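Local coordinates for protein putative xylanase (PDB 2P1G) that is of unknown function but may hydrolyse glycosidic bonds, perhaps those of xylan, at residues M63-G66 against D67-N71. Sequence-based numbering, arbitrary orientation.
Sequences MQEG and DFARN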
ATOM      1  N   MET A  63     -13.236  18.642   7.878  1.00 30.98           N
ATOM      2  CA  MET A  63     -12.559  18.149   6.671  1.00 28.79           C
ATOM      3  C   MET A  63     -13.349  18.522   5.430  1.00 29.08           C
ATOM      4  O   MET A  63     -14.563  18.306   5.372  1.00 29.09           O
ATOM      5  CB  MET A  63     -12.389  16.626   6.720  1.00 28.67           C
ATOM      6  CG  MET A  63     -11.494  16.065   5.626  1.00 28.31           C
ATOM      7  SD  MET A  63     -11.300  14.259   5.707  1.00 23.38           S
ATOM      8  CE  MET A  63     -12.387  13.729   4.413  1.00 26.38           C
ATOM      9  N   GLN A  64     -12.665  19.089   4.445  1.00 29.25           N
ATOM     10  CA  GLN A  64     -13.304  19.455   3.183  1.00 29.60           C
ATOM     11  C   GLN A  64     -13.157  18.351   2.148  1.00 29.38           C
ATOM     12  O   GLN A  64     -12.059  17.832   1.946  1.00 28.64           O
ATOM     13  CB  GLN A  64     -12.707  20.741   2.645  1.00 30.08           C
ATOM     14  CG  GLN A  64     -12.966  21.944   3.526  1.00 32.30           C
ATOM     15  CD  GLN A  64     -12.579  23.232   2.847  1.00 35.44           C
ATOM     16  OE1 GLN A  64     -13.176  23.623   1.835  1.00 37.94           O
ATOM     17  NE2 GLN A  64     -11.564  23.904   3.391  1.00 36.23           N
ATOM     18  N   GLU A  65     -14.263  18.005   1.487  1.00 29.04           N
ATOM     19  CA  GLU A  65     -14.267  16.910   0.519  1.00 29.52           C
ATOM     20  C   GLU A  65     -13.382  17.203  -0.695  1.00 28.63           C
ATOM     21  O   GLU A  65     -12.823  16.281  -1.295  1.00 28.93           O
ATOM     22  CB  GLU A  65     -15.695  16.561   0.088  1.00 30.29           C
ATOM     23  CG  GLU A  65     -15.860  15.104  -0.381  1.00 33.63           C
ATOM     24  CD  GLU A  65     -15.650  14.931  -1.884  1.00 38.57           C
ATOM     25  OE1 GLU A  65     -16.407  15.553  -2.670  1.00 40.45           O
ATOM     26  OE2 GLU A  65     -14.738  14.164  -2.279  1.00 39.61           O
ATOM     27  N   GLY A  66     -13.279  18.481  -1.060  1.00 27.04           N
ATOM     28  CA  GLY A  66     -12.339  18.933  -2.083  1.00 25.85           C
ATOM     29  C   GLY A  66     -10.886  18.646  -1.742  1.00 24.67           C
ATOM     30  O   GLY A  66     -10.119  18.243  -2.611  1.00 25.14           O
ATOM     31  N   ASP A  67     -10.507  18.836  -0.479  1.00 23.45           N
ATOM     32  CA  ASP A  67      -9.148  18.551  -0.036  1.00 22.06           C
ATOM     33  C   ASP A  67      -8.889  17.042  -0.074  1.00 20.33           C
ATOM     34  O   ASP A  67      -7.849  16.597  -0.549  1.00 18.71           O
ATOM     35  CB  ASP A  67      -8.917  19.061   1.395  1.00 22.99           C
ATOM     36  CG  ASP A  67      -8.968  20.580   1.510  1.00 24.94           C
ATOM     37  OD1 ASP A  67      -9.087  21.278   0.483  1.00 27.84           O
ATOM     38  OD2 ASP A  67      -8.875  21.072   2.653  1.00 26.55           O
ATOM     39  N   PHE A  68      -9.854  16.274   0.423  1.00 18.77           N
ATOM     40  CA  PHE A  68      -9.739  14.814   0.468  1.00 18.01           C
ATOM     41  C   PHE A  68      -9.573  14.300  -0.961  1.00 17.16           C
ATOM     42  O   PHE A  68      -8.671  13.526  -1.243  1.00 16.10           O
ATOM     43  CB  PHE A  68     -10.968  14.200   1.138  1.00 17.73           C
ATOM     44  CG  PHE A  68     -11.113  12.719   0.930  1.00 18.65           C
ATOM     45  CD1 PHE A  68     -10.318  11.817   1.631  1.00 19.50           C
ATOM     46  CD2 PHE A  68     -12.075  12.222   0.055  1.00 20.50           C
ATOM     47  CE1 PHE A  68     -10.465  10.432   1.443  1.00 18.67           C
ATOM     48  CE2 PHE A  68     -12.234  10.852  -0.143  1.00 20.18           C
ATOM     49  CZ  PHE A  68     -11.422   9.952   0.551  1.00 18.99           C
ATOM     50  N   ALA A  69     -10.442  14.761  -1.851  1.00 16.62           N
ATOM     51  CA  ALA A  69     -10.440  14.328  -3.255  1.00 16.10           C
ATOM     52  C   ALA A  69      -9.133  14.681  -3.974  1.00 15.43           C
ATOM     53  O   ALA A  69      -8.586  13.860  -4.721  1.00 14.84           O
ATOM     54  CB  ALA A  69     -11.618  14.944  -3.974  1.00 17.33           C
ATOM     55  N   ARG A  70      -8.637  15.899  -3.752  1.00 14.64           N
ATOM     56  CA  ARG A  70      -7.334  16.308  -4.288  1.00 14.38           C
ATOM     57  C   ARG A  70      -6.215  15.379  -3.800  1.00 14.05           C
ATOM     58  O   ARG A  70      -5.416  14.859  -4.606  1.00 13.88           O
ATOM     59  CB  ARG A  70      -7.007  17.748  -3.884  1.00 14.30           C
ATOM     60  CG  ARG A  70      -5.627  18.212  -4.371  1.00 15.05           C
ATOM     61  CD  ARG A  70      -5.270  19.588  -3.828  1.00 15.75           C
ATOM     62  NE  ARG A  70      -6.176  20.594  -4.367  1.00 17.85           N
ATOM     63  CZ  ARG A  70      -7.022  21.328  -3.657  1.00 20.56           C
ATOM     64  NH1 ARG A  70      -7.101  21.223  -2.329  1.00 21.06           N
ATOM     65  NH2 ARG A  70      -7.778  22.206  -4.294  1.00 19.83           N
ATOM     66  N   ASN A  71      -6.166  15.171  -2.485  1.00 13.64           N
ATOM     67  CA  ASN A  71      -5.138  14.308  -1.879  1.00 12.96           C
ATOM     68  C   ASN A  71      -5.194  12.887  -2.455  1.00 11.95           C
ATOM     69  O   ASN A  71      -4.169  12.307  -2.837  1.00 11.20           O
ATOM     70  CB  ASN A  71      -5.301  14.265  -0.352  1.00 12.85           C
ATOM     71  CG  ASN A  71      -5.024  15.613   0.322  1.00 14.98           C
ATOM     72  OD1 ASN A  71      -4.474  16.535  -0.288  1.00 18.82           O
ATOM     73  ND2 ASN A  71      -5.393  15.721   1.595  1.00 16.34           N
TER
HETATM   74  O   HOH W   1      -9.812  20.074   4.851  1.00 25.79           O
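Gln-64 O receives the first backbone bond of helix 65-76, from Phe-68 N, at 3.1 Å and nearly straight (164° at the hydrogen), with the donor in the carbonyl plane. Asp-67 N reaches the same oxygen in a weak, strongly bent bond. Ala-69 N to Glu-65 O and Arg-70 N to Gly-66 O continue the i to i+4 pattern.

Gln-64 occupies the N-cap position, and Asp-67, three residues on, reaches it through a water. The Asp-67 carboxylate does not bond Gln-64 N directly; the water bridges the gap, lying 3.0 Å from Gln-64 N, whose hydrogen it accepts, and 2.6 Å from Asp-67 OD2, to which it donates. With CG beside its own backbone N (chi1 -66°), Asp-67 sets OD2 alongside Gln-64 CB. The other oxygen, Asp-67 OD1, forms a long salt bridge with Arg-70 NH1 at 3.4 Å, so the two oxygens serve different partners. A negative charge in this first turn would probably interact favourably with the helix dipole.

One apolar pair joins the two segments. The Met-63 chain bends at its thioether (chi3 103°) and brings CE to 3.6 Å from Phe-68 CB, close also to the start of the ring. Glu-65 makes a separate contact, of carboxylate oxygen against carbon: its OE2 rests 3.6 Å from Ala-69 CB and meets the Phe-68 ring at its edge, near CD2, the carboxylate steeply inclined to the ring.

This helix start lies at the protein surface, its centre about 20 Å from the centre of the chain. Phe-68 is buried against Tyr-49, Ala-52 and Met-53 of helix 43-54, where Met-63 also touches Met-53, while Asn-71 ND2 bonds Ala-52 O, tying the first turns of helix 65-76 to the C-terminal part of helix 43-54.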